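Local coordinates for protein geranyltranstransferase (Legionella pneumophila subsp. pneumophila, PDB 3LOM) that probably catalyses the magnesium-dependent condensation of allylic and isopentenyl diphosphates to farnesyl or geranylgeranyl diphosphate, at residues 52-57 with 191-196; 80-85 with 125-130; 90-95 with 106-111. All blocks are in the same frame, centred on the assembly; numbering follows the deposited sequence. Where two conformers were deposited one is given.

How the contacts relate
All three contacts are largely buried, but their depth differs. Contact 1 lies about 4 Å (centre to centre) from the middle of the chain, contact 2 about 12 Å and contact 3 about 20 Å, where P93 is exposed. Contacts 2 and 3 share helix 69-91, using its body and its C-terminal end, and both touch the second subunit. Contacts 1 and 2 meet directly, R54 lying against H83 and P55 against E80. The chemistry changes with place: contact 1 mixes apolar packing with arginines and a bound phosphate, contact 2 is almost wholly apolar, and contact 3 combines an imidazole face with a water-bridged aspartate in the aspartate-rich motif.

Contact 1 of 3, residues 52-57 with 191-196; sequences RIRPIL and KLILAC. With PO4 (phosphate ion), chain C.
R54 packs its base on C196 and crosses I193 and L192 with its outer half where the start of helix 53-64 meets helix 178-201, in the all-alpha bundle of the isoprenoid synthase fold. The GGKRIRP sequence to which it belongs is a family signature that, in relatives, helps to hold the diphosphate of the isopentenyl substrate; here a phosphate ion, probably from the crystallisation liquor, lies at this place. The two short helical segments run at 30° to one another, their axes 9.4 Å apart.

The root of R54 packs on the thiol, with CB 3.9 Å from C196 SG. Its chain bends at chi2, and the guanidinium reaches the anion alongside I193 and L192. It crosses I193 at about a right angle, NH1 coming 3.9 Å from I193 CD1, while L192 CD2 touches NE; both hydrocarbons lie obliquely to the guanidinium. Apolar branches thus line one part of this charged group while the phosphate meets its edge: R54 NH2 donates to PO4 O4 over 2.8 Å. The backbone N of I53, in the first turn of the helix, gives PO4 O3 a straighter bond of 162°, and the helix dipole would probably favour the anion here too. A weak bond from R52 NH1 to PO4 O2 is doubtful, since R52 was modelled in two conformers.

I193 also packs on I222 and F226 of helix 209-236, and L57 touches L291 of helix 289-303. Further along, L57 and C196 face each other through their CB atoms, 4.3 Å apart. With chi1 at -58°, C196 SG stands beside its own backbone N and comes 3.7 Å from R54 O.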
ATOM      1  N   ARG A  52      19.293  10.401  -1.124  1.00 73.76           N
ATOM      2  CA  ARG A  52      18.182   9.712  -1.778  0.50 72.23           C
ATOM      3  C   ARG A  52      17.669  10.580  -2.935  1.00 72.02           C
ATOM      4  O   ARG A  52      17.130  11.670  -2.708  1.00 69.37           O
ATOM      5  CB  ARG A  52      17.044   9.448  -0.783  0.50 75.82           C
ATOM      6  CG  ARG A  52      17.442   9.390   0.700  0.50 78.46           C
ATOM      7  CD  ARG A  52      17.680   7.966   1.197  0.50 73.07           C
ATOM      8  NE  ARG A  52      19.090   7.588   1.179  0.50 68.69           N
ATOM      9  CZ  ARG A  52      19.630   6.761   0.292  0.50 65.12           C
ATOM     10  NH1 ARG A  52      18.874   6.216  -0.654  0.50 58.38           N
ATOM     11  NH2 ARG A  52      20.923   6.474   0.355  0.50 53.72           N
ATOM     12  N   ILE A  53      17.836  10.092  -4.165  1.00 64.11           N
ATOM     13  CA  ILE A  53      17.564  10.879  -5.384  1.00 60.63           C
ATOM     14  C   ILE A  53      16.118  11.374  -5.603  1.00 57.38           C
ATOM     15  O   ILE A  53      15.920  12.523  -6.010  1.00 58.60           O
ATOM     16  CB  ILE A  53      18.180  10.203  -6.671  1.00 63.46           C
ATOM     17  CG1 ILE A  53      18.214  11.171  -7.859  1.00 68.42           C
ATOM     18  CG2 ILE A  53      17.482   8.885  -7.025  1.00 58.37           C
ATOM     19  CD1 ILE A  53      19.097  12.387  -7.643  1.00 77.97           C
ATOM     20  N   ARG A  54      15.125  10.540  -5.298  1.00 54.76           N
ATOM     21  CA  ARG A  54      13.716  10.911  -5.511  1.00 54.38           C
ATOM     22  C   ARG A  54      13.205  12.152  -4.737  1.00 59.84           C
ATOM     23  O   ARG A  54      12.567  13.009  -5.356  1.00 63.46           O
ATOM     24  CB  ARG A  54      12.774   9.702  -5.357  1.00 47.59           C
ATOM     25  CG  ARG A  54      12.894   8.692  -6.486  1.00 55.67           C
ATOM     26  CD  ARG A  54      12.609   7.276  -6.011  1.00 46.83           C
ATOM     27  NE  ARG A  54      12.969   6.273  -7.013  1.00 50.36           N
ATOM     28  CZ  ARG A  54      14.182   5.743  -7.159  1.00 48.55           C
ATOM     29  NH1 ARG A  54      14.403   4.834  -8.105  1.00 47.51           N
ATOM     30  NH2 ARG A  54      15.180   6.115  -6.367  1.00 59.29           N
ATOM     31  N   PRO A  55      13.478  12.264  -3.406  1.00 59.61           N
ATOM     32  CA  PRO A  55      13.092  13.505  -2.717  1.00 56.94           C
ATOM     33  C   PRO A  55      13.738  14.773  -3.259  1.00 49.43           C
ATOM     34  O   PRO A  55      13.077  15.800  -3.327  1.00 59.59           O
ATOM     35  CB  PRO A  55      13.580  13.274  -1.285  1.00 59.23           C
ATOM     36  CG  PRO A  55      13.493  11.861  -1.110  1.00 54.01           C
ATOM     37  CD  PRO A  55      13.900  11.249  -2.422  1.00 59.29           C
ATOM     38  N   ILE A  56      15.012  14.689  -3.632  1.00 50.36           N
ATOM     39  CA  ILE A  56      15.743  15.814  -4.207  1.00 52.96           C
ATOM     40  C   ILE A  56      15.098  16.295  -5.512  1.00 57.42           C
ATOM     41  O   ILE A  56      14.897  17.499  -5.700  1.00 68.21           O
ATOM     42  CB  ILE A  56      17.235  15.463  -4.448  1.00 54.48           C
ATOM     43  CG1 ILE A  56      17.899  15.022  -3.137  1.00 54.54           C
ATOM     44  CG2 ILE A  56      17.982  16.659  -5.046  1.00 54.45           C
ATOM     45  CD1 ILE A  56      19.232  14.294  -3.318  1.00 55.04           C
ATOM     46  N   LEU A  57      14.753  15.347  -6.385  1.00 58.22           N
ATOM     47  CA  LEU A  57      14.085  15.649  -7.656  1.00 52.29           C
ATOM     48  C   LEU A  57      12.750  16.335  -7.431  1.00 54.83           C
ATOM     49  O   LEU A  57      12.430  17.286  -8.132  1.00 62.30           O
ATOM     50  CB  LEU A  57      13.891  14.385  -8.499  1.00 54.06           C
ATOM     51  CG  LEU A  57      15.152  13.713  -9.042  1.00 52.17           C
ATOM     52  CD1 LEU A  57      14.835  12.298  -9.509  1.00 54.97           C
ATOM     53  CD2 LEU A  57      15.802  14.536 -10.152  1.00 46.02           C
ATOM     54  N   LYS A 191       8.320   4.755 -14.014  1.00 37.63           N
ATOM     55  CA  LYS A 191       7.061   5.375 -13.579  1.00 49.17           C
ATOM     56  C   LYS A 191       7.147   6.063 -12.215  1.00 55.99           C
ATOM     57  O   LYS A 191       6.486   7.087 -11.999  1.00 60.74           O
ATOM     58  CB  LYS A 191       5.939   4.335 -13.542  1.00 42.29           C
ATOM     59  CG  LYS A 191       5.620   3.708 -14.890  1.00 50.60           C
ATOM     60  CD  LYS A 191       4.239   4.065 -15.375  1.00 67.53           C
ATOM     61  CE  LYS A 191       3.802   3.088 -16.450  1.00 58.68           C
ATOM     62  NZ  LYS A 191       2.332   2.876 -16.410  1.00 75.36           N
ATOM     63  N   LEU A 192       7.939   5.496 -11.300  1.00 49.43           N
ATOM     64  CA  LEU A 192       8.091   6.085  -9.967  1.00 49.90           C
ATOM     65  C   LEU A 192       8.946   7.351 -10.018  1.00 42.87           C
ATOM     66  O   LEU A 192       8.595   8.348  -9.402  1.00 45.49           O
ATOM     67  CB  LEU A 192       8.652   5.081  -8.950  1.00 51.76           C
ATOM     68  CG  LEU A 192       8.411   5.438  -7.476  1.00 60.64           C
ATOM     69  CD1 LEU A 192       6.921   5.352  -7.130  1.00 50.54           C
ATOM     70  CD2 LEU A 192       9.246   4.567  -6.534  1.00 52.30           C
ATOM     71  N   ILE A 193      10.055   7.300 -10.757  1.00 42.24           N
ATOM     72  CA  ILE A 193      10.870   8.488 -11.045  1.00 44.75           C
ATOM     73  C   ILE A 193      10.060   9.589 -11.745  1.00 52.71           C
ATOM     74  O   ILE A 193      10.177  10.770 -11.395  1.00 57.26           O
ATOM     75  CB  ILE A 193      12.143   8.122 -11.834  1.00 36.84           C
ATOM     76  CG1 ILE A 193      13.117   7.390 -10.903  1.00 49.84           C
ATOM     77  CG2 ILE A 193      12.806   9.365 -12.423  1.00 42.33           C
ATOM     78  CD1 ILE A 193      14.163   6.548 -11.598  1.00 55.79           C
ATOM     79  N   LEU A 194       9.215   9.184 -12.694  1.00 53.51           N
ATOM     80  CA  LEU A 194       8.313  10.096 -13.395  1.00 53.74           C
ATOM     81  C   LEU A 194       7.291  10.718 -12.441  1.00 55.54           C
ATOM     82  O   LEU A 194       6.949  11.899 -12.575  1.00 52.03           O
ATOM     83  CB  LEU A 194       7.594   9.353 -14.525  1.00 54.33           C
ATOM     84  CG  LEU A 194       7.247  10.049 -15.841  1.00 60.90           C
ATOM     85  CD1 LEU A 194       8.423  10.858 -16.383  1.00 53.76           C
ATOM     86  CD2 LEU A 194       6.795   9.002 -16.860  1.00 54.39           C
ATOM     87  N   ALA A 195       6.828   9.923 -11.473  1.00 53.77           N
ATOM     88  CA  ALA A 195       5.909  10.393 -10.429  1.00 54.83           C
ATOM     89  C   ALA A 195       6.418  11.595  -9.603  1.00 51.90           C
ATOM     90  O   ALA A 195       5.608  12.379  -9.116  1.00 55.30           O
ATOM     91  CB  ALA A 195       5.504   9.248  -9.519  1.00 51.15           C
ATOM     92  N   CYS A 196       7.740  11.742  -9.468  1.00 51.75           N
ATOM     93  CA  CYS A 196       8.342  12.903  -8.787  1.00 58.86           C
ATOM     94  C   CYS A 196       7.916  14.202  -9.441  1.00 63.06           C
ATOM     95  O   CYS A 196       7.532  15.157  -8.768  1.00 65.30           O
ATOM     96  CB  CYS A 196       9.871  12.840  -8.809  1.00 56.85           C
ATOM     97  SG  CYS A 196      10.592  11.381  -8.061  1.00 52.88           S
TER
HETATM   98  P   PO4 C   2      18.625   5.709  -4.487  0.50 62.68           P
HETATM   99  O1  PO4 C   2      20.056   5.610  -4.956  0.50 53.85           O
HETATM  100  O2  PO4 C   2      18.435   4.841  -3.262  0.50 66.58           O
HETATM  101  O3  PO4 C   2      18.299   7.144  -4.147  0.50 40.51           O
HETATM  102  O4  PO4 C   2      17.722   5.231  -5.601  0.50 63.88           O

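Contact 2 of 3, residues 80-85 with 125-130; sequences ELTHCY and ALAIEV
No ring or other flat side chain enters the meeting of L81 and T82 with L126, A127 and V130; the contact is made by aliphatic groups, with L81 CD1 3.8 Å from the backbone N of A127. It joins helices 69-91 and 113-135, neighbours in the all-alpha isoprenoid synthase fold. Segments 80-85 and 125-130 run almost antiparallel, at 174°, their axes 8.5 Å apart at closest. A127, with no more than a methyl pointing toward the other helix, is consistent with this close spacing.

L81 carries most of the contact. It enters as a knob between M123, L126, A127 and V130, the four residues that frame a hole on the partner helix in knobs-into-holes packing. CB of L81 meets CB of A127 at 3.9 Å, the pair of residues at which the two backbones come nearest each other. Farther out the leucine splits: CD1 reaches L126 CG at 3.9 Å and lies more loosely, 4.3 Å, from V130 CG2, while CD2 touches L126 CD2 at 3.9 Å. For L126 the first torsion (chi1 -174°) swings CG away from its backbone N and beside the carbonyl carbon, bringing CG and CD2 against the L81 methyls.

The surroundings extend this hydrophobic layer. L28 and L27 of helix 5-28 rest on L126 and V130, and I128 and E129 of the same segment pack against V152 of the second subunit, placing the pair near the dimer interface. T82 is the one polar side chain to touch: its hydroxyl is hydrogen-bonded to A78 O of its own helix, yet OG1 still lies 3.4 Å from A127 CB.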
ATOM      1  N   GLU A  80       9.707   8.624  -0.927  1.00 50.66           N
ATOM      2  CA  GLU A  80      10.766   7.839  -0.303  1.00 38.25           C
ATOM      3  C   GLU A  80      10.219   6.642   0.437  1.00 34.94           C
ATOM      4  O   GLU A  80      10.809   5.574   0.367  1.00 46.62           O
ATOM      5  CB  GLU A  80      11.648   8.661   0.631  1.00 50.48           C
ATOM      6  CG  GLU A  80      13.111   8.725   0.200  1.00 55.06           C
ATOM      7  CD  GLU A  80      13.681   7.406  -0.291  1.00 65.34           C
ATOM      8  OE1 GLU A  80      14.026   7.318  -1.493  1.00 77.71           O
ATOM      9  OE2 GLU A  80      13.786   6.463   0.517  1.00 81.37           O
ATOM     10  N   LEU A  81       9.093   6.827   1.130  1.00 38.82           N
ATOM     11  CA  LEU A  81       8.410   5.727   1.813  1.00 40.96           C
ATOM     12  C   LEU A  81       8.010   4.613   0.841  1.00 45.30           C
ATOM     13  O   LEU A  81       8.239   3.431   1.131  1.00 46.52           O
ATOM     14  CB  LEU A  81       7.183   6.227   2.590  1.00 42.11           C
ATOM     15  CG  LEU A  81       7.402   6.912   3.945  1.00 43.58           C
ATOM     16  CD1 LEU A  81       6.166   7.698   4.342  1.00 36.27           C
ATOM     17  CD2 LEU A  81       7.753   5.901   5.020  1.00 48.84           C
ATOM     18  N   THR A  82       7.439   4.996  -0.309  1.00 43.39           N
ATOM     19  CA  THR A  82       7.088   4.035  -1.374  1.00 37.95           C
ATOM     20  C   THR A  82       8.341   3.348  -1.927  1.00 29.82           C
ATOM     21  O   THR A  82       8.406   2.126  -1.957  1.00 35.11           O
ATOM     22  CB  THR A  82       6.250   4.679  -2.520  1.00 38.77           C
ATOM     23  OG1 THR A  82       5.064   5.282  -1.977  1.00 41.74           O
ATOM     24  CG2 THR A  82       5.834   3.619  -3.551  1.00 48.68           C
ATOM     25  N   HIS A  83       9.345   4.132  -2.311  1.00 31.66           N
ATOM     26  CA  HIS A  83      10.612   3.581  -2.801  1.00 29.68           C
ATOM     27  C   HIS A  83      11.238   2.618  -1.796  1.00 40.83           C
ATOM     28  O   HIS A  83      11.641   1.514  -2.170  1.00 47.19           O
ATOM     29  CB  HIS A  83      11.590   4.708  -3.146  1.00 37.17           C
ATOM     30  CG  HIS A  83      12.930   4.233  -3.623  1.00 36.41           C
ATOM     31  ND1 HIS A  83      13.081   3.358  -4.677  1.00 43.07           N
ATOM     32  CD2 HIS A  83      14.181   4.534  -3.203  1.00 40.44           C
ATOM     33  CE1 HIS A  83      14.367   3.132  -4.882  1.00 42.50           C
ATOM     34  NE2 HIS A  83      15.057   3.834  -4.000  1.00 48.16           N
ATOM     35  N   CYS A  84      11.276   3.028  -0.524  1.00 41.60           N
ATOM     36  CA  CYS A  84      11.899   2.237   0.538  1.00 31.57           C
ATOM     37  C   CYS A  84      11.188   0.915   0.776  1.00 25.53           C
ATOM     38  O   CYS A  84      11.854  -0.118   0.867  1.00 35.71           O
ATOM     39  CB  CYS A  84      12.015   3.029   1.855  1.00 40.96           C
ATOM     40  SG  CYS A  84      12.980   2.186   3.138  1.00 46.38           S
ATOM     41  N   TYR A  85       9.855   0.942   0.867  1.00 30.86           N
ATOM     42  CA  TYR A  85       9.063  -0.298   0.953  1.00 36.22           C
ATOM     43  C   TYR A  85       9.441  -1.292  -0.150  1.00 38.73           C
ATOM     44  O   TYR A  85       9.694  -2.470   0.130  1.00 43.34           O
ATOM     45  CB  TYR A  85       7.544  -0.012   0.975  1.00 40.57           C
ATOM     46  CG  TYR A  85       6.720  -0.664  -0.136  1.00 46.40           C
ATOM     47  CD1 TYR A  85       6.509  -2.048  -0.186  1.00 43.82           C
ATOM     48  CD2 TYR A  85       6.149   0.118  -1.136  1.00 47.21           C
ATOM     49  CE1 TYR A  85       5.773  -2.624  -1.215  1.00 50.65           C
ATOM     50  CE2 TYR A  85       5.407  -0.444  -2.158  1.00 40.34           C
ATOM     51  CZ  TYR A  85       5.219  -1.809  -2.193  1.00 38.30           C
ATOM     52  OH  TYR A  85       4.479  -2.356  -3.216  1.00 49.14           O
ATOM     53  N   ALA A 125       1.356   1.807   3.003  1.00 38.13           N
ATOM     54  CA  ALA A 125       0.202   2.471   3.598  1.00 36.30           C
ATOM     55  C   ALA A 125       0.536   3.859   4.174  1.00 42.43           C
ATOM     56  O   ALA A 125      -0.278   4.779   4.057  1.00 40.31           O
ATOM     57  CB  ALA A 125      -0.429   1.592   4.656  1.00 33.84           C
ATOM     58  N   LEU A 126       1.723   4.009   4.774  1.00 44.25           N
ATOM     59  CA  LEU A 126       2.101   5.285   5.404  1.00 44.77           C
ATOM     60  C   LEU A 126       2.236   6.415   4.393  1.00 47.60           C
ATOM     61  O   LEU A 126       1.721   7.511   4.624  1.00 47.89           O
ATOM     62  CB  LEU A 126       3.374   5.178   6.264  1.00 42.87           C
ATOM     63  CG  LEU A 126       3.728   6.458   7.053  1.00 47.28           C
ATOM     64  CD1 LEU A 126       2.599   6.886   8.000  1.00 31.74           C
ATOM     65  CD2 LEU A 126       5.058   6.358   7.799  1.00 33.36           C
ATOM     66  N   ALA A 127       2.912   6.128   3.280  1.00 43.00           N
ATOM     67  CA  ALA A 127       3.064   7.058   2.161  1.00 45.71           C
ATOM     68  C   ALA A 127       1.737   7.688   1.754  1.00 49.82           C
ATOM     69  O   ALA A 127       1.667   8.893   1.522  1.00 54.32           O
ATOM     70  CB  ALA A 127       3.680   6.348   0.988  1.00 37.39           C
ATOM     71  N   ILE A 128       0.691   6.864   1.705  1.00 45.43           N
ATOM     72  CA  ILE A 128      -0.665   7.302   1.384  1.00 50.20           C
ATOM     73  C   ILE A 128      -1.315   8.077   2.543  1.00 53.96           C
ATOM     74  O   ILE A 128      -1.956   9.101   2.299  1.00 56.55           O
ATOM     75  CB  ILE A 128      -1.525   6.102   0.918  1.00 47.42           C
ATOM     76  CG1 ILE A 128      -0.907   5.497  -0.344  1.00 41.93           C
ATOM     77  CG2 ILE A 128      -2.971   6.506   0.648  1.00 50.02           C
ATOM     78  CD1 ILE A 128      -1.119   4.007  -0.468  1.00 64.13           C
ATOM     79  N   GLU A 129      -1.136   7.606   3.785  1.00 56.77           N
ATOM     80  CA  GLU A 129      -1.610   8.327   4.991  1.00 51.51           C
ATOM     81  C   GLU A 129      -1.044   9.743   5.073  1.00 50.18           C
ATOM     82  O   GLU A 129      -1.791  10.702   5.249  1.00 49.89           O
ATOM     83  CB  GLU A 129      -1.272   7.554   6.277  1.00 60.35           C
ATOM     84  CG  GLU A 129      -1.880   8.140   7.565  1.00 67.01           C
ATOM     85  CD  GLU A 129      -2.092   7.107   8.673  1.00 84.45           C
ATOM     86  OE1 GLU A 129      -2.894   7.382   9.593  1.00 79.92           O
ATOM     87  OE2 GLU A 129      -1.479   6.021   8.634  1.00 83.71           O
ATOM     88  N   VAL A 130       0.275   9.850   4.922  1.00 45.24           N
ATOM     89  CA  VAL A 130       1.001  11.119   4.911  1.00 53.69           C
ATOM     90  C   VAL A 130       0.474  12.086   3.840  1.00 59.67           C
ATOM     91  O   VAL A 130       0.291  13.275   4.120  1.00 62.64           O
ATOM     92  CB  VAL A 130       2.524  10.877   4.737  1.00 45.13           C
ATOM     93  CG1 VAL A 130       3.291  12.183   4.540  1.00 68.15           C
ATOM     94  CG2 VAL A 130       3.065  10.131   5.938  1.00 58.46           C
TER

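Contact 3 of 3, residues 90-95 with 106-111; sequences DDLPAM and SCHKAF
The first aspartate-rich motif of the prenyl synthases, DDLPAMD at residues 90-96, packs here through D91, L92 and P93 on H108 of the short helix 107-110 and S106 just before it. In relatives its aspartates bind the magnesium ions that hold the allylic diphosphate. The four residues between the aspartate pair and D96 form a type I beta turn, L92 to M95, closed by M95 N to L92 O.

H108 does most of the touching. Its CG sits between the backbone N and the carbonyl carbon (chi1 59°), which turns the imidazole toward the motif. One face of the ring takes two CH-pi contacts: L92 CA lies 4.2 Å from the ring centroid, 22° off the normal, and P93 CD lies 4.1 Å from it, 27° off. P93 CD also lies 3.8 Å from H108 CD2. D91 O comes obliquely to the ring and stands only 3.1 Å from H108 CE1, a close approach to an aromatic carbon. L92 turns its CB away, but its branch returns, bringing CD2 within 4.0 Å of H108 CB; the leucine also lies against A116 and I117 of helix 113-135 and against I117 of the second subunit.

The polar side is built round D91. Its carboxylate makes a salt bridge through OD1 with NE of R101. R101, in strand 100-101 of the connecting hairpin, thus holds to D91, while S106 OG bonds to D98 O ahead of that hairpin. S106 CB packs 3.9 Å from D91 OD1. Beside it a single water spans the segments, accepting from C107 N at the start of the short helix and donating to D91 OD1 over 2.8 Å.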
ATOM      1  N   ASP A  90      12.041  -6.199  -2.248  1.00 38.63           N
ATOM      2  CA  ASP A  90      12.901  -6.741  -3.309  1.00 38.22           C
ATOM      3  C   ASP A  90      14.146  -7.419  -2.737  1.00 42.04           C
ATOM      4  O   ASP A  90      14.604  -8.412  -3.290  1.00 46.15           O
ATOM      5  CB  ASP A  90      13.289  -5.664  -4.334  1.00 37.15           C
ATOM      6  CG  ASP A  90      12.090  -5.155  -5.157  1.00 51.31           C
ATOM      7  OD1 ASP A  90      12.272  -4.192  -5.930  1.00 40.92           O
ATOM      8  OD2 ASP A  90      10.964  -5.687  -5.024  1.00 42.72           O
ATOM      9  N   ASP A  91      14.660  -6.897  -1.620  1.00 46.41           N
ATOM     10  CA  ASP A  91      15.822  -7.477  -0.916  1.00 41.76           C
ATOM     11  C   ASP A  91      15.621  -8.909  -0.369  1.00 38.46           C
ATOM     12  O   ASP A  91      16.596  -9.650  -0.216  1.00 37.60           O
ATOM     13  CB  ASP A  91      16.277  -6.550   0.221  1.00 39.13           C
ATOM     14  CG  ASP A  91      17.163  -5.409  -0.261  1.00 43.37           C
ATOM     15  OD1 ASP A  91      17.471  -4.517   0.556  1.00 48.26           O
ATOM     16  OD2 ASP A  91      17.560  -5.397  -1.443  1.00 42.77           O
ATOM     17  N   LEU A  92      14.364  -9.281  -0.099  1.00 36.62           N
ATOM     18  CA  LEU A  92      13.978 -10.593   0.452  1.00 33.62           C
ATOM     19  C   LEU A  92      14.469 -11.793  -0.372  1.00 36.09           C
ATOM     20  O   LEU A  92      14.616 -11.671  -1.591  1.00 42.70           O
ATOM     21  CB  LEU A  92      12.446 -10.671   0.593  1.00 32.52           C
ATOM     22  CG  LEU A  92      11.713  -9.820   1.632  1.00 41.98           C
ATOM     23  CD1 LEU A  92      10.205  -9.875   1.376  1.00 30.81           C
ATOM     24  CD2 LEU A  92      12.047 -10.260   3.080  1.00 33.08           C
ATOM     25  N   PRO A  93      14.714 -12.956   0.288  1.00 39.89           N
ATOM     26  CA  PRO A  93      15.245 -14.151  -0.397  1.00 40.22           C
ATOM     27  C   PRO A  93      14.389 -14.701  -1.540  1.00 45.22           C
ATOM     28  O   PRO A  93      14.928 -15.318  -2.459  1.00 47.83           O
ATOM     29  CB  PRO A  93      15.359 -15.189   0.736  1.00 31.60           C
ATOM     30  CG  PRO A  93      15.586 -14.365   1.950  1.00 38.49           C
ATOM     31  CD  PRO A  93      14.691 -13.159   1.754  1.00 37.60           C
ATOM     32  N   ALA A  94      13.078 -14.463  -1.479  1.00 47.92           N
ATOM     33  CA  ALA A  94      12.146 -14.833  -2.553  1.00 44.94           C
ATOM     34  C   ALA A  94      12.359 -14.033  -3.836  1.00 47.05           C
ATOM     35  O   ALA A  94      11.937 -14.463  -4.911  1.00 49.02           O
ATOM     36  CB  ALA A  94      10.717 -14.659  -2.088  1.00 39.24           C
ATOM     37  N   MET A  95      12.992 -12.866  -3.718  1.00 41.97           N
ATOM     38  CA  MET A  95      13.200 -11.987  -4.861  1.00 36.67           C
ATOM     39  C   MET A  95      14.675 -11.759  -5.194  1.00 37.72           C
ATOM     40  O   MET A  95      15.322 -12.661  -5.717  1.00 40.78           O
ATOM     41  CB  MET A  95      12.438 -10.673  -4.672  1.00 39.63           C
ATOM     42  CG  MET A  95      10.925 -10.877  -4.594  1.00 35.93           C
ATOM     43  SD  MET A  95       9.984  -9.463  -5.168  1.00 32.30           S
ATOM     44  CE  MET A  95       8.626  -9.665  -4.084  1.00 30.16           C
ATOM     45  N   SER A 106      20.645  -5.924   5.309  1.00 47.92           N
ATOM     46  CA  SER A 106      19.291  -5.589   4.885  1.00 44.27           C
ATOM     47  C   SER A 106      18.307  -5.830   6.018  1.00 46.03           C
ATOM     48  O   SER A 106      18.639  -6.485   7.014  1.00 51.45           O
ATOM     49  CB  SER A 106      18.901  -6.431   3.671  1.00 42.43           C
ATOM     50  OG  SER A 106      19.094  -7.804   3.949  1.00 45.30           O
ATOM     51  N   CYS A 107      17.091  -5.319   5.848  1.00 35.52           N
ATOM     52  CA  CYS A 107      16.092  -5.333   6.903  1.00 42.20           C
ATOM     53  C   CYS A 107      15.754  -6.719   7.459  1.00 47.66           C
ATOM     54  O   CYS A 107      15.564  -6.872   8.665  1.00 55.21           O
ATOM     55  CB  CYS A 107      14.821  -4.638   6.442  1.00 31.44           C
ATOM     56  SG  CYS A 107      13.735  -4.274   7.789  1.00 45.91           S
ATOM     57  N   HIS A 108      15.690  -7.723   6.592  1.00 42.49           N
ATOM     58  CA  HIS A 108      15.388  -9.083   7.045  1.00 48.25           C
ATOM     59  C   HIS A 108      16.589  -9.747   7.729  1.00 44.75           C
ATOM     60  O   HIS A 108      16.418 -10.663   8.530  1.00 44.49           O
ATOM     61  CB  HIS A 108      14.845  -9.950   5.900  1.00 43.53           C
ATOM     62  CG  HIS A 108      15.779 -10.075   4.739  1.00 50.99           C
ATOM     63  ND1 HIS A 108      15.944  -9.075   3.805  1.00 46.29           N
ATOM     64  CD2 HIS A 108      16.594 -11.087   4.357  1.00 28.03           C
ATOM     65  CE1 HIS A 108      16.826  -9.463   2.902  1.00 43.73           C
ATOM     66  NE2 HIS A 108      17.234 -10.680   3.213  1.00 35.00           N
ATOM     67  N   LYS A 109      17.795  -9.280   7.412  1.00 39.02           N
ATOM     68  CA  LYS A 109      19.003  -9.789   8.062  1.00 46.38           C
ATOM     69  C   LYS A 109      19.215  -9.152   9.441  1.00 50.69           C
ATOM     70  O   LYS A 109      19.646  -9.828  10.373  1.00 43.80           O
ATOM     71  CB  LYS A 109      20.244  -9.584   7.182  1.00 40.67           C
ATOM     72  CG  LYS A 109      20.207 -10.309   5.837  1.00 54.02           C
ATOM     73  CD  LYS A 109      19.995 -11.810   5.983  1.00 54.16           C
ATOM     74  CE  LYS A 109      21.243 -12.513   6.495  1.00 59.08           C
ATOM     75  NZ  LYS A 109      20.934 -13.934   6.788  1.00 60.63           N
ATOM     76  N   ALA A 110      18.914  -7.857   9.554  1.00 45.50           N
ATOM     77  CA  ALA A 110      19.002  -7.138  10.823  1.00 39.29           C
ATOM     78  C   ALA A 110      17.865  -7.512  11.761  1.00 43.25           C
ATOM     79  O   ALA A 110      18.027  -7.477  12.980  1.00 40.21           O
ATOM     80  CB  ALA A 110      19.014  -5.642  10.588  1.00 45.52           C
ATOM     81  N   PHE A 111      16.715  -7.866  11.193  1.00 40.16           N
ATOM     82  CA  PHE A 111      15.568  -8.291  11.988  1.00 29.38           C
ATOM     83  C   PHE A 111      15.211  -9.703  11.576  1.00 42.73           C
ATOM     84  O   PHE A 111      15.991 -10.630  11.803  1.00 40.65           O
ATOM     85  CB  PHE A 111      14.403  -7.315  11.809  1.00 36.81           C
ATOM     86  CG  PHE A 111      14.660  -5.957  12.405  1.00 40.81           C
ATOM     87  CD1 PHE A 111      14.276  -5.674  13.713  1.00 40.44           C
ATOM     88  CD2 PHE A 111      15.309  -4.965  11.666  1.00 52.98           C
ATOM     89  CE1 PHE A 111      14.532  -4.421  14.276  1.00 38.54           C
ATOM     90  CE2 PHE A 111      15.567  -3.712  12.218  1.00 46.43           C
ATOM     91  CZ  PHE A 111      15.178  -3.441  13.524  1.00 37.26           C
TER
HETATM   92  O   HOH W   1      16.265  -4.546   3.076  1.00 47.75           O